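PDB 3ZPY: alginate lyase, family PL7 from Zobellia galactanivorans, which probably cleaves the polysaccharide alginate by beta-elimination, this chain being the catalytic domain of a longer protein. Local coordinates for residues S19-P24 against T29-I34; E165-S170 against K206-D211; V142-E147 against G153-K158; C184-S189 against V193-N198; G55-F60 against E100-V105. One frame throughout, in Å; residues are numbered along the deposited sequence. Where two conformers were deposited one is given.

The chain folds as a beta-jelly-roll sandwich, and four of the five contacts lie in its two antiparallel sheets. Along the sequence contact 1 comes first, then contacts 5 and 3; contact 2 then spans a segment that includes contact 4. Contacts 1 and 3 are hairpins of one sheet, centres about 26 Å apart. Contacts 4 and 5 share the other, where strands 182-189 and 96-107 are neighbours. Contact 3 faces this second sheet: Val-142 packs on Leu-195 of contact 4, and Phe-144 on Val-105 of contact 5. Contact 2 joins peripheral loops about 33 Å, centre to centre, from contact 1, so the contacts together span both sheets and the core between them.

Contact 1: residues S19-P24 against T29-I34; sequences SFIGSP and TYYDDI
Over one face of the Phe-20 ring lies CD1 of Tyr-30, 3.5 Å above the plane and displaced toward the rim, while Thr-29 N sits in plane at the ring edge. The two rings meet obliquely, planes at 49°, on one face of a beta hairpin formed by strands 15-21 and 29-31. On the other face Ile-21 CG1 comes to the edge of the Tyr-31 ring, 3.7 Å from CE1, and its CG2 reaches CD1 of Ile-34. With chi1 at -177° the Tyr-30 ring swings toward Phe-20 and Ser-19 O, CD1 lying 3.6 Å from Phe-20 CE1; the strand pairing sets Tyr-30 CB 3.5 Å from Phe-20 CE2. A serine in place of Phe-20 would probably leave one side of Tyr-30 without its aromatic neighbour and open a gap there. Ser-19 and Tyr-31 exchange two backbone hydrogen bonds, as do Ile-21 and Thr-29; the Ser-19 hydroxyl bonds to Tyr-45. At the turn end a water donates to Ile-21 O at 3.3 Å and lies 2.8 Å from Thr-29 OG1.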
# COMPACT_ATOMS: atom_id res chain seq x y z
N SER A 19 9.30 -1.83 -6.86
CA SER A 19 8.81 -2.70 -7.90
C SER A 19 9.75 -3.82 -8.14
O SER A 19 10.74 -4.04 -7.36
CB SER A 19 8.49 -1.88 -9.17
OG SER A 19 7.71 -2.62 -10.07
N PHE A 20 9.44 -4.62 -9.15
CA PHE A 20 10.24 -5.80 -9.47
C PHE A 20 10.76 -5.69 -10.91
O PHE A 20 10.15 -4.97 -11.72
CB PHE A 20 9.36 -7.08 -9.42
CG PHE A 20 9.14 -7.60 -8.03
CD1 PHE A 20 8.16 -7.04 -7.22
CD2 PHE A 20 9.94 -8.68 -7.53
CE1 PHE A 20 8.02 -7.45 -5.89
CE2 PHE A 20 9.77 -9.07 -6.20
CZ PHE A 20 8.77 -8.51 -5.41
N ILE A 21 11.82 -6.43 -11.20
CA ILE A 21 12.20 -6.66 -12.56
C ILE A 21 12.10 -8.15 -12.88
O ILE A 21 12.13 -8.98 -11.96
CB ILE A 21 13.59 -6.08 -12.90
CG1 ILE A 21 14.73 -6.86 -12.25
CG2 ILE A 21 13.65 -4.57 -12.67
CD1 ILE A 21 16.09 -6.50 -12.87
N GLY A 22 12.01 -8.46 -14.17
CA GLY A 22 11.95 -9.85 -14.63
C GLY A 22 10.51 -10.26 -14.78
O GLY A 22 9.59 -9.57 -14.30
N SER A 23 10.29 -11.36 -15.48
CA SER A 23 8.94 -11.92 -15.62
C SER A 23 8.37 -12.31 -14.25
O SER A 23 9.12 -12.73 -13.39
CB SER A 23 8.91 -13.12 -16.52
OG SER A 23 9.38 -12.74 -17.76
N PRO A 24 7.05 -12.18 -14.06
CA PRO A 24 6.52 -12.59 -12.76
C PRO A 24 6.82 -14.08 -12.44
O PRO A 24 6.60 -14.97 -13.25
CB PRO A 24 5.03 -12.32 -12.85
CG PRO A 24 4.96 -11.21 -13.86
CD PRO A 24 6.03 -11.48 -14.88
N THR A 29 13.09 -10.07 -9.29
CA THR A 29 14.03 -9.39 -8.39
C THR A 29 13.36 -8.11 -7.89
O THR A 29 12.96 -7.24 -8.67
CB THR A 29 15.34 -9.06 -9.12
OG1 THR A 29 15.93 -10.26 -9.64
CG2 THR A 29 16.38 -8.46 -8.13
N TYR A 30 13.24 -7.99 -6.57
CA TYR A 30 12.69 -6.80 -5.96
C TYR A 30 13.72 -5.65 -5.89
O TYR A 30 14.91 -5.87 -5.57
CB TYR A 30 12.25 -7.16 -4.53
CG TYR A 30 11.59 -6.02 -3.78
CD1 TYR A 30 10.44 -5.40 -4.28
CD2 TYR A 30 12.12 -5.55 -2.62
CE1 TYR A 30 9.85 -4.34 -3.64
CE2 TYR A 30 11.53 -4.52 -1.95
CZ TYR A 30 10.39 -3.92 -2.47
OH TYR A 30 9.84 -2.87 -1.79
N TYR A 31 13.23 -4.45 -6.12
CA TYR A 31 13.98 -3.20 -5.90
C TYR A 31 13.19 -2.27 -5.05
O TYR A 31 12.12 -1.80 -5.45
CB TYR A 31 14.27 -2.47 -7.23
CG TYR A 31 15.38 -3.13 -8.00
CD1 TYR A 31 15.14 -4.27 -8.79
CD2 TYR A 31 16.68 -2.62 -7.93
CE1 TYR A 31 16.18 -4.90 -9.49
CE2 TYR A 31 17.72 -3.22 -8.64
CZ TYR A 31 17.47 -4.36 -9.42
OH TYR A 31 18.49 -4.98 -10.08
N ASP A 32 13.76 -1.89 -3.92
CA ASP A 32 13.15 -0.87 -3.09
C ASP A 32 13.05 0.47 -3.86
O ASP A 32 12.13 1.18 -3.68
CB ASP A 32 14.01 -0.76 -1.81
CG ASP A 32 13.62 0.40 -0.95
OD1 ASP A 32 12.64 0.24 -0.21
OD2 ASP A 32 14.31 1.45 -1.03
N ASP A 33 14.07 0.77 -4.67
CA ASP A 33 13.95 1.87 -5.60
C ASP A 33 14.21 1.31 -6.99
O ASP A 33 15.35 1.01 -7.35
CB ASP A 33 14.97 2.97 -5.24
CG ASP A 33 14.81 4.18 -6.15
OD1 ASP A 33 14.24 4.01 -7.26
OD2 ASP A 33 15.34 5.28 -5.81
N ILE A 34 13.11 1.19 -7.76
CA ILE A 34 13.19 0.57 -9.07
C ILE A 34 14.17 1.28 -10.02
O ILE A 34 14.66 0.70 -10.99
CB ILE A 34 11.78 0.43 -9.69
CG1 ILE A 34 11.83 -0.56 -10.86
CG2 ILE A 34 11.28 1.84 -10.11
CD1 ILE A 34 12.11 -2.00 -10.48
O HOH W 1 14.82 -10.85 -12.10

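Contact 2: residues E165-S170 against K206-D211; sequences EEQGGS and KMEVDD
Gln-167 reaches across to the backbone of Lys-206 and Glu-208 and carries the tight part of this contact. CG stands opposite the carbonyl carbon across the CA-CB bond (chi1 -47°), and the chain then runs extended, so that the amide lands against the other segment. As modelled, OE1 of Gln-167 is 3.0 Å from Lys-206 O and NE2 is 2.9 Å from Glu-208 N; the amide is probably turned over in the model. The amide end also lies against CB of Glu-208, whose side chain runs roughly perpendicular to that of Gln-167. The receiving backbone is bent in an inverse gamma turn centred on Glu-208, with a weak hydrogen bond from Val-209 N to Met-207 O at 3.1 Å. Here two loops of the jelly roll meet, one following helix 162-165 and the other following strand 200-206. Met-207 is buried behind the turn: its CB points away from 165-170, and the side chain packs on Tyr-162, Val-163 and Val-193. Tyr-162 is shared, for Gln-167 and Val-209 also touch it. The loose side is Glu-208: its side chain bends at chi2 (-60°), and the carboxylate is turned out to solvent.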
# COMPACT_ATOMS: atom_id res chain seq x y z
N GLU A 165 -4.05 -4.00 15.51
CA GLU A 165 -3.50 -5.29 16.01
C GLU A 165 -2.95 -5.27 17.42
O GLU A 165 -2.95 -6.32 18.07
CB GLU A 165 -2.46 -5.77 15.01
CG GLU A 165 -2.96 -6.11 13.63
CD GLU A 165 -1.79 -6.49 12.76
OE1 GLU A 165 -0.74 -7.04 13.22
OE2 GLU A 165 -1.89 -6.33 11.58
N GLU A 166 -2.34 -4.16 17.84
CA GLU A 166 -1.71 -4.06 19.15
C GLU A 166 -2.63 -3.33 20.12
O GLU A 166 -2.30 -3.07 21.26
CB GLU A 166 -0.33 -3.37 19.01
CG GLU A 166 0.74 -4.19 18.30
CD GLU A 166 1.38 -5.22 19.19
OE1 GLU A 166 0.97 -5.31 20.35
OE2 GLU A 166 2.30 -5.90 18.73
N GLN A 167 -3.89 -3.10 19.67
CA GLN A 167 -4.89 -2.31 20.43
C GLN A 167 -6.29 -2.90 20.26
O GLN A 167 -7.25 -2.26 19.82
CB GLN A 167 -4.83 -0.80 20.05
CG GLN A 167 -3.43 -0.21 20.02
CD GLN A 167 -3.52 1.28 19.92
OE1 GLN A 167 -4.29 1.83 19.07
NE2 GLN A 167 -2.77 1.99 20.75
N GLY A 168 -6.37 -4.21 20.51
CA GLY A 168 -7.67 -4.90 20.59
C GLY A 168 -8.02 -5.76 19.44
O GLY A 168 -9.04 -6.47 19.48
N GLY A 169 -7.20 -5.76 18.39
CA GLY A 169 -7.41 -6.70 17.26
C GLY A 169 -7.78 -6.02 15.96
O GLY A 169 -8.36 -4.93 16.00
N SER A 170 -7.45 -6.63 14.82
CA SER A 170 -7.84 -6.02 13.52
C SER A 170 -9.36 -5.81 13.47
O SER A 170 -10.14 -6.54 14.11
CB SER A 170 -7.36 -6.96 12.43
OG SER A 170 -8.03 -8.22 12.53
N LYS A 206 -7.21 6.25 18.36
CA LYS A 206 -5.99 6.84 18.92
C LYS A 206 -4.85 5.81 19.00
O LYS A 206 -5.08 4.67 19.44
CB LYS A 206 -6.31 7.73 20.10
CG LYS A 206 -5.16 8.61 20.58
CD LYS A 206 -5.48 9.23 21.93
CE LYS A 206 -4.61 10.45 22.19
NZ LYS A 206 -4.65 11.41 21.05
N MET A 207 -3.64 6.24 18.69
CA MET A 207 -2.41 5.49 18.99
C MET A 207 -2.05 5.79 20.43
O MET A 207 -1.61 6.93 20.78
CB MET A 207 -1.28 5.93 18.08
CG MET A 207 -1.45 5.43 16.68
SD MET A 207 -0.97 3.69 16.56
CE MET A 207 0.84 3.89 16.73
N GLU A 208 -2.13 4.77 21.28
CA GLU A 208 -1.73 4.90 22.70
C GLU A 208 -0.26 4.59 22.89
O GLU A 208 0.10 3.66 23.57
CB GLU A 208 -2.61 4.01 23.61
CG GLU A 208 -4.11 4.29 23.56
CD GLU A 208 -4.50 5.70 23.97
OE1 GLU A 208 -3.70 6.44 24.62
OE2 GLU A 208 -5.65 6.07 23.66
N VAL A 209 0.57 5.37 22.25
CA VAL A 209 2.05 5.25 22.24
C VAL A 209 2.51 6.73 22.38
O VAL A 209 1.92 7.64 21.76
CB VAL A 209 2.53 4.76 20.85
CG1 VAL A 209 4.07 4.98 20.72
CG2 VAL A 209 2.11 3.30 20.60
N ASP A 210 3.57 6.95 23.18
CA ASP A 210 4.07 8.33 23.44
C ASP A 210 4.77 8.97 22.26
O ASP A 210 4.45 10.06 21.91
CB ASP A 210 4.97 8.38 24.70
CG ASP A 210 4.33 7.73 25.88
OD1 ASP A 210 3.11 7.91 26.11
OD2 ASP A 210 5.07 7.03 26.60
N ASP A 211 5.70 8.26 21.65
CA ASP A 211 6.51 8.82 20.60
C ASP A 211 5.88 8.40 19.26
O ASP A 211 6.09 7.30 18.75
CB ASP A 211 7.97 8.33 20.74
CG ASP A 211 8.82 8.73 19.56
OD1 ASP A 211 8.37 9.67 18.83
OD2 ASP A 211 9.90 8.12 19.34

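Contact 3: residues V142-E147 against G153-K158; sequences VQFIGE and GSVKLK
Val-155 sets its CG2 methyl over one face of the Phe-144 ring, a CH-pi contact 3.9 Å from the centroid, while Leu-157 CA lies in plane at the ring edge. The methyl gets there by standing between the backbone N and carbonyl carbon of Val-155, with CG1 anti to the carbonyl carbon (chi1 -64°). Leu-157 CD1 adds a contact of 3.9 Å to Val-142 CG1 on the same face. On the opposite face Ile-145 CG2 rests 3.8 Å from Lys-156 CB. Lys-158, fully extended from chi1 -179°, lays CD and NZ alongside Ile-145 CD1, NZ at 4.0 Å. Lys-158 O is gripped by two donors of Gln-143: the backbone N at 3.0 Å and, well above the carbonyl plane, NE2 at 3.2 Å. Ser-160 and Arg-141 further fix the Gln-143 amide. Ile-145 and Lys-156 form a hydrogen-bonded pair with two nearly straight N-H...O bonds. Phe-144 is edge-to-face with Phe-121. The whole is an antiparallel hairpin in the sheet that, in PL7 jelly rolls, typically lines the substrate groove.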
# COMPACT_ATOMS: atom_id res chain seq x y z
N VAL A 142 -4.63 -0.37 5.22
CA VAL A 142 -6.00 -0.29 4.72
C VAL A 142 -6.12 -1.38 3.66
O VAL A 142 -5.35 -1.36 2.70
CB VAL A 142 -6.20 1.10 4.13
CG1 VAL A 142 -7.61 1.19 3.54
CG2 VAL A 142 -5.97 2.22 5.15
N GLN A 143 -7.04 -2.33 3.88
CA GLN A 143 -7.02 -3.56 3.09
C GLN A 143 -8.44 -3.91 2.67
O GLN A 143 -9.39 -3.51 3.28
CB GLN A 143 -6.50 -4.76 3.90
CG GLN A 143 -5.09 -4.43 4.47
CD GLN A 143 -4.70 -5.24 5.60
OE1 GLN A 143 -3.55 -5.73 5.67
NE2 GLN A 143 -5.61 -5.31 6.57
N PHE A 144 -8.55 -4.64 1.56
CA PHE A 144 -9.74 -5.43 1.27
C PHE A 144 -9.43 -6.94 1.42
O PHE A 144 -8.38 -7.37 0.95
CB PHE A 144 -10.29 -5.16 -0.14
CG PHE A 144 -10.98 -3.85 -0.33
CD1 PHE A 144 -11.57 -3.11 0.71
CD2 PHE A 144 -11.14 -3.41 -1.64
CE1 PHE A 144 -12.18 -1.88 0.41
CE2 PHE A 144 -11.78 -2.23 -1.94
CZ PHE A 144 -12.32 -1.47 -0.89
N ILE A 145 -10.38 -7.63 2.04
CA ILE A 145 -10.27 -9.03 2.28
C ILE A 145 -11.52 -9.72 1.70
O ILE A 145 -12.66 -9.24 1.87
CB ILE A 145 -10.09 -9.35 3.78
CG1 ILE A 145 -9.91 -10.89 3.97
CG2 ILE A 145 -11.26 -8.81 4.64
CD1 ILE A 145 -9.28 -11.20 5.29
N GLY A 146 -11.29 -10.85 1.04
CA GLY A 146 -12.37 -11.61 0.39
C GLY A 146 -11.96 -13.00 0.03
O GLY A 146 -11.21 -13.63 0.78
N GLU A 147 -12.48 -13.54 -1.05
CA GLU A 147 -12.18 -14.92 -1.40
C GLU A 147 -10.88 -15.02 -2.19
O GLU A 147 -10.42 -14.03 -2.80
CB GLU A 147 -13.28 -15.44 -2.33
CG GLU A 147 -14.66 -15.47 -1.72
CD GLU A 147 -15.64 -15.37 -2.86
OE1 GLU A 147 -15.80 -16.41 -3.55
OE2 GLU A 147 -16.20 -14.26 -3.11
N GLY A 153 -17.25 -8.39 -6.98
CA GLY A 153 -18.21 -8.52 -5.91
C GLY A 153 -17.75 -7.99 -4.59
O GLY A 153 -16.88 -7.12 -4.46
N SER A 154 -18.39 -8.57 -3.58
CA SER A 154 -18.38 -7.97 -2.23
C SER A 154 -17.16 -8.37 -1.45
O SER A 154 -16.76 -9.52 -1.48
CB SER A 154 -19.57 -8.31 -1.45
OG SER A 154 -19.81 -9.71 -1.50
N VAL A 155 -16.54 -7.43 -0.75
CA VAL A 155 -15.39 -7.67 0.13
C VAL A 155 -15.57 -6.89 1.41
O VAL A 155 -16.50 -6.01 1.53
CB VAL A 155 -14.07 -7.21 -0.61
CG1 VAL A 155 -13.81 -8.04 -1.86
CG2 VAL A 155 -14.11 -5.72 -0.95
N LYS A 156 -14.68 -7.15 2.34
CA LYS A 156 -14.67 -6.29 3.55
C LYS A 156 -13.47 -5.38 3.58
O LYS A 156 -12.36 -5.76 3.14
CB LYS A 156 -14.71 -7.13 4.82
CG LYS A 156 -16.02 -7.89 4.96
CD LYS A 156 -15.97 -8.71 6.25
CE LYS A 156 -17.27 -9.44 6.44
NZ LYS A 156 -17.34 -10.03 7.81
N LEU A 157 -13.67 -4.14 4.06
CA LEU A 157 -12.59 -3.31 4.44
C LEU A 157 -11.98 -3.92 5.73
O LEU A 157 -12.70 -4.18 6.72
CB LEU A 157 -13.09 -1.89 4.70
CG LEU A 157 -12.10 -0.89 5.18
CD1 LEU A 157 -11.04 -0.49 4.15
CD2 LEU A 157 -12.80 0.33 5.77
N LYS A 158 -10.65 -4.03 5.77
CA LYS A 158 -9.98 -4.57 7.00
C LYS A 158 -8.89 -3.59 7.37
O LYS A 158 -8.05 -3.27 6.53
CB LYS A 158 -9.45 -5.97 6.75
CG LYS A 158 -8.81 -6.55 7.96
CD LYS A 158 -8.58 -8.06 7.76
CE LYS A 158 -8.01 -8.67 9.06
NZ LYS A 158 -7.88 -10.17 8.87

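Contact 4: residues C184-S189 against V193-N198; sequences CKLVYS and VELFMN
Leu-186 and Leu-195 form a non-hydrogen-bonded pair at the apolar centre, with CD1 of Leu-186 4.3 Å from CB of Leu-195 and 3.3 Å from Glu-194 O. On the same face Val-193 CG2 lies over the Tyr-188 ring, 3.9 Å from its centroid, in a CH-pi contact. The hydrogen-bonded pairs Lys-185/Phe-196 and Val-187/Glu-194 flank the leucine pair. The opposite face is more polar. There Lys-185 runs alongside Phe-196 and, bent at chi3 (65°), folds its end over the ring: CE is 3.6 Å from CD1, and NZ stands 4.4 Å from the centroid, 5° off the ring normal, a cation-pi contact. A serine at Phe-196 would probably leave the Lys-185 ammonium without its cation-pi partner and its end less restrained. Further out, the Glu-194 carboxylate is taken up by Arg-204 and Ser-201. This hairpin lies between strands 96-107 and 200-206 in the seven-stranded sheet; Leu-186 packs on Trp-101, and Val-193 and Leu-195 press against Val-139, Val-140 and Val-142 of strand 138-146 in the facing sheet.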
# COMPACT_ATOMS: atom_id res chain seq x y z
N CYS A 184 -10.43 7.93 -1.00
CA CYS A 184 -9.94 7.58 0.35
C CYS A 184 -9.19 8.76 0.90
O CYS A 184 -8.50 9.49 0.15
CB CYS A 184 -8.95 6.41 0.26
SG CYS A 184 -9.59 4.93 -0.52
N LYS A 185 -9.32 8.99 2.21
CA LYS A 185 -8.58 10.05 2.89
C LYS A 185 -8.07 9.43 4.20
O LYS A 185 -8.89 9.10 5.07
CB LYS A 185 -9.48 11.26 3.11
CG LYS A 185 -8.76 12.44 3.78
CD LYS A 185 -9.57 13.74 3.76
CE LYS A 185 -10.83 13.71 4.54
NZ LYS A 185 -11.45 15.05 4.81
N LEU A 186 -6.76 9.33 4.34
CA LEU A 186 -6.11 8.71 5.53
C LEU A 186 -5.40 9.84 6.26
O LEU A 186 -4.56 10.55 5.68
CB LEU A 186 -5.17 7.66 5.01
CG LEU A 186 -4.49 6.83 6.09
CD1 LEU A 186 -5.51 6.08 6.92
CD2 LEU A 186 -3.48 5.87 5.42
N VAL A 187 -5.79 10.06 7.51
CA VAL A 187 -5.32 11.22 8.29
C VAL A 187 -4.65 10.66 9.53
O VAL A 187 -5.20 9.80 10.20
CB VAL A 187 -6.45 12.15 8.66
CG1 VAL A 187 -5.88 13.38 9.38
CG2 VAL A 187 -7.21 12.68 7.37
N TYR A 188 -3.53 11.27 9.90
CA TYR A 188 -2.87 11.04 11.19
C TYR A 188 -2.70 12.43 11.78
O TYR A 188 -1.96 13.24 11.23
CB TYR A 188 -1.48 10.37 10.95
CG TYR A 188 -0.88 9.63 12.14
CD1 TYR A 188 -1.48 9.61 13.44
CD2 TYR A 188 0.25 8.86 11.95
CE1 TYR A 188 -0.86 8.90 14.53
CE2 TYR A 188 0.87 8.12 13.01
CZ TYR A 188 0.28 8.13 14.27
OH TYR A 188 0.94 7.39 15.31
N SER A 189 -3.44 12.68 12.89
CA SER A 189 -3.49 14.03 13.48
C SER A 189 -3.92 13.90 14.88
O SER A 189 -4.83 13.11 15.20
CB SER A 189 -4.50 14.92 12.69
OG SER A 189 -4.49 16.25 13.24
N VAL A 193 -5.33 7.91 14.13
CA VAL A 193 -5.28 7.40 12.74
C VAL A 193 -6.71 7.25 12.29
O VAL A 193 -7.56 6.71 12.99
CB VAL A 193 -4.59 6.04 12.74
CG1 VAL A 193 -4.67 5.43 11.36
CG2 VAL A 193 -3.15 6.25 13.19
N GLU A 194 -7.00 7.79 11.09
CA GLU A 194 -8.38 7.82 10.57
C GLU A 194 -8.47 7.64 9.10
O GLU A 194 -7.63 8.19 8.35
CB GLU A 194 -9.06 9.11 10.99
CG GLU A 194 -10.53 9.24 10.56
CD GLU A 194 -11.22 10.34 11.31
OE1 GLU A 194 -10.51 11.23 11.90
OE2 GLU A 194 -12.46 10.32 11.39
N LEU A 195 -9.44 6.80 8.71
CA LEU A 195 -9.79 6.66 7.28
C LEU A 195 -11.15 7.16 7.02
O LEU A 195 -12.10 6.73 7.66
CB LEU A 195 -9.68 5.17 6.87
CG LEU A 195 -9.97 4.83 5.40
CD1 LEU A 195 -8.92 5.36 4.43
CD2 LEU A 195 -10.11 3.32 5.26
N PHE A 196 -11.26 7.99 5.97
CA PHE A 196 -12.52 8.37 5.37
C PHE A 196 -12.62 7.65 4.01
O PHE A 196 -11.63 7.54 3.25
CB PHE A 196 -12.61 9.90 5.09
CG PHE A 196 -12.56 10.78 6.35
CD1 PHE A 196 -11.32 11.10 6.96
CD2 PHE A 196 -13.68 11.45 6.77
CE1 PHE A 196 -11.30 11.87 8.14
CE2 PHE A 196 -13.69 12.22 7.92
CZ PHE A 196 -12.50 12.45 8.56
N MET A 197 -13.86 7.23 3.63
CA MET A 197 -14.10 6.58 2.35
C MET A 197 -15.32 7.30 1.80
O MET A 197 -16.36 7.31 2.47
CB MET A 197 -14.41 5.09 2.54
CG MET A 197 -13.22 4.24 2.96
SD MET A 197 -11.82 4.28 1.78
CE MET A 197 -12.03 2.75 0.83
N ASN A 198 -15.17 7.89 0.58
CA ASN A 198 -16.27 8.63 -0.01
C ASN A 198 -16.89 9.63 0.92
O ASN A 198 -18.11 9.83 0.90
CB ASN A 198 -17.34 7.72 -0.63
CG ASN A 198 -16.80 6.96 -1.81
OD1 ASN A 198 -15.80 7.35 -2.36
ND2 ASN A 198 -17.43 5.83 -2.16

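Contact 5: residues G55-F60 against E100-V105; sequences GEWVYF and EWTVQV
Nearly equal chi1 values in Trp-57 (-53°) and Gln-104 (-54°) swing the two side chains together, and Gln-104 then stays extended. The indole presents its six-membered ring: CH2 lies 3.7 Å from Gln-104 CG, and CZ2 4.0 Å from Gln-104 NE2. The two side chains cross at about a right angle, with ring and amide planes 53° apart. At its edge, in plane, the indole meets the backbone of the other strand, CZ3 lying 3.6 Å from Thr-102 O; its CH2 also comes to 4.2 Å from Thr-102 CG2. One face of the ring carries the CG of the adjacent Glu-56, 3.7 Å above the plane. No hydrogen bond joins the two segments. The polar ends are satisfied elsewhere: Arg-239 and Thr-181 bond the Gln-104 amide and so fix it beside the indole; Thr-102 OG1 bonds to Asn-183. This is a buried van der Waals contact between the loop leading into strand 58-63 and strand 96-107 of the jelly roll. Strand 235-247 runs between those two strands, and Trp-57 reaches across it, while Trp-101 and Val-103 turn the other way onto Phe-121 of strand 117-125.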
# COMPACT_ATOMS: atom_id res chain seq x y z
N GLY A 55 -3.70 5.93 -18.87
CA GLY A 55 -3.92 7.38 -19.03
C GLY A 55 -4.90 7.91 -18.02
O GLY A 55 -5.04 9.13 -17.90
N GLU A 56 -5.64 7.06 -17.31
CA GLU A 56 -6.53 7.54 -16.26
C GLU A 56 -5.97 7.03 -14.92
O GLU A 56 -5.80 7.83 -13.98
CB GLU A 56 -7.92 6.97 -16.47
CG GLU A 56 -8.89 7.25 -15.33
CD GLU A 56 -10.29 6.62 -15.51
OE1 GLU A 56 -10.57 6.03 -16.60
OE2 GLU A 56 -11.11 6.68 -14.54
N TRP A 57 -5.76 5.73 -14.80
CA TRP A 57 -5.30 5.13 -13.54
C TRP A 57 -3.83 4.66 -13.69
O TRP A 57 -3.38 4.38 -14.78
CB TRP A 57 -6.05 3.84 -13.20
CG TRP A 57 -7.55 3.89 -13.20
CD1 TRP A 57 -8.43 3.69 -14.27
CD2 TRP A 57 -8.35 4.23 -12.06
NE1 TRP A 57 -9.75 3.82 -13.83
CE2 TRP A 57 -9.75 4.14 -12.46
CE3 TRP A 57 -8.05 4.48 -10.74
CZ2 TRP A 57 -10.78 4.36 -11.57
CZ3 TRP A 57 -9.07 4.68 -9.82
CH2 TRP A 57 -10.44 4.60 -10.22
N VAL A 58 -3.16 4.49 -12.59
CA VAL A 58 -1.88 3.76 -12.49
C VAL A 58 -2.16 2.46 -11.73
O VAL A 58 -2.78 2.48 -10.67
CB VAL A 58 -0.74 4.60 -11.86
CG1 VAL A 58 0.50 3.73 -11.60
CG2 VAL A 58 -0.42 5.80 -12.77
N TYR A 59 -1.80 1.39 -12.40
CA TYR A 59 -2.08 -0.00 -11.91
C TYR A 59 -0.86 -0.57 -11.25
O TYR A 59 0.29 -0.36 -11.75
CB TYR A 59 -2.36 -0.87 -13.12
CG TYR A 59 -3.67 -0.53 -13.84
CD1 TYR A 59 -3.74 0.56 -14.71
CD2 TYR A 59 -4.84 -1.33 -13.67
CE1 TYR A 59 -4.94 0.89 -15.40
CE2 TYR A 59 -6.03 -0.95 -14.33
CZ TYR A 59 -6.07 0.12 -15.17
OH TYR A 59 -7.28 0.41 -15.84
N PHE A 60 -1.07 -1.17 -10.07
CA PHE A 60 -0.03 -1.86 -9.26
C PHE A 60 -0.46 -3.25 -9.22
O PHE A 60 -1.47 -3.60 -8.56
CB PHE A 60 -0.04 -1.25 -7.86
CG PHE A 60 0.31 0.23 -7.83
CD1 PHE A 60 -0.67 1.20 -8.19
CD2 PHE A 60 1.59 0.67 -7.42
CE1 PHE A 60 -0.33 2.58 -8.16
CE2 PHE A 60 1.91 1.99 -7.43
CZ PHE A 60 0.94 2.96 -7.73
N GLU A 100 -4.59 11.50 0.29
CA GLU A 100 -5.86 11.26 -0.46
C GLU A 100 -5.55 10.52 -1.75
O GLU A 100 -4.57 10.81 -2.43
CB GLU A 100 -6.52 12.56 -0.78
CG GLU A 100 -7.04 13.27 0.46
CD GLU A 100 -7.53 14.67 0.20
OE1 GLU A 100 -6.62 15.50 -0.01
OE2 GLU A 100 -8.72 14.89 0.14
N TRP A 101 -6.38 9.53 -2.06
CA TRP A 101 -6.24 8.80 -3.33
C TRP A 101 -7.52 8.18 -3.69
O TRP A 101 -8.32 7.78 -2.83
CB TRP A 101 -5.11 7.75 -3.23
CG TRP A 101 -5.27 6.54 -2.38
CD1 TRP A 101 -5.26 5.23 -2.89
CD2 TRP A 101 -5.43 6.40 -0.95
NE1 TRP A 101 -5.39 4.33 -1.89
CE2 TRP A 101 -5.49 4.96 -0.67
CE3 TRP A 101 -5.46 7.28 0.12
CZ2 TRP A 101 -5.61 4.48 0.66
CZ3 TRP A 101 -5.59 6.80 1.41
CH2 TRP A 101 -5.70 5.42 1.67
N THR A 102 -7.75 8.05 -4.97
CA THR A 102 -8.96 7.45 -5.49
C THR A 102 -8.53 6.08 -5.96
O THR A 102 -7.58 5.94 -6.76
CB THR A 102 -9.50 8.34 -6.66
OG1 THR A 102 -9.86 9.61 -6.10
CG2 THR A 102 -10.74 7.70 -7.35
N VAL A 103 -9.26 5.12 -5.53
CA VAL A 103 -8.73 3.68 -5.70
C VAL A 103 -9.86 2.77 -6.16
O VAL A 103 -11.05 2.96 -5.83
CB VAL A 103 -8.15 3.18 -4.34
CG1 VAL A 103 -9.24 2.92 -3.26
CG2 VAL A 103 -7.29 1.92 -4.53
N GLN A 104 -9.44 1.73 -6.89
CA GLN A 104 -10.20 0.47 -6.96
C GLN A 104 -9.29 -0.71 -6.76
O GLN A 104 -8.07 -0.62 -6.96
CB GLN A 104 -10.86 0.28 -8.30
CG GLN A 104 -11.76 1.44 -8.82
CD GLN A 104 -12.59 0.98 -9.97
OE1 GLN A 104 -12.32 -0.14 -10.53
NE2 GLN A 104 -13.57 1.75 -10.37
N VAL A 105 -9.91 -1.78 -6.27
CA VAL A 105 -9.21 -3.06 -6.23
C VAL A 105 -9.96 -3.89 -7.27
O VAL A 105 -11.20 -4.05 -7.14
CB VAL A 105 -9.12 -3.71 -4.84
CG1 VAL A 105 -8.42 -5.07 -4.96
CG2 VAL A 105 -8.47 -2.74 -3.85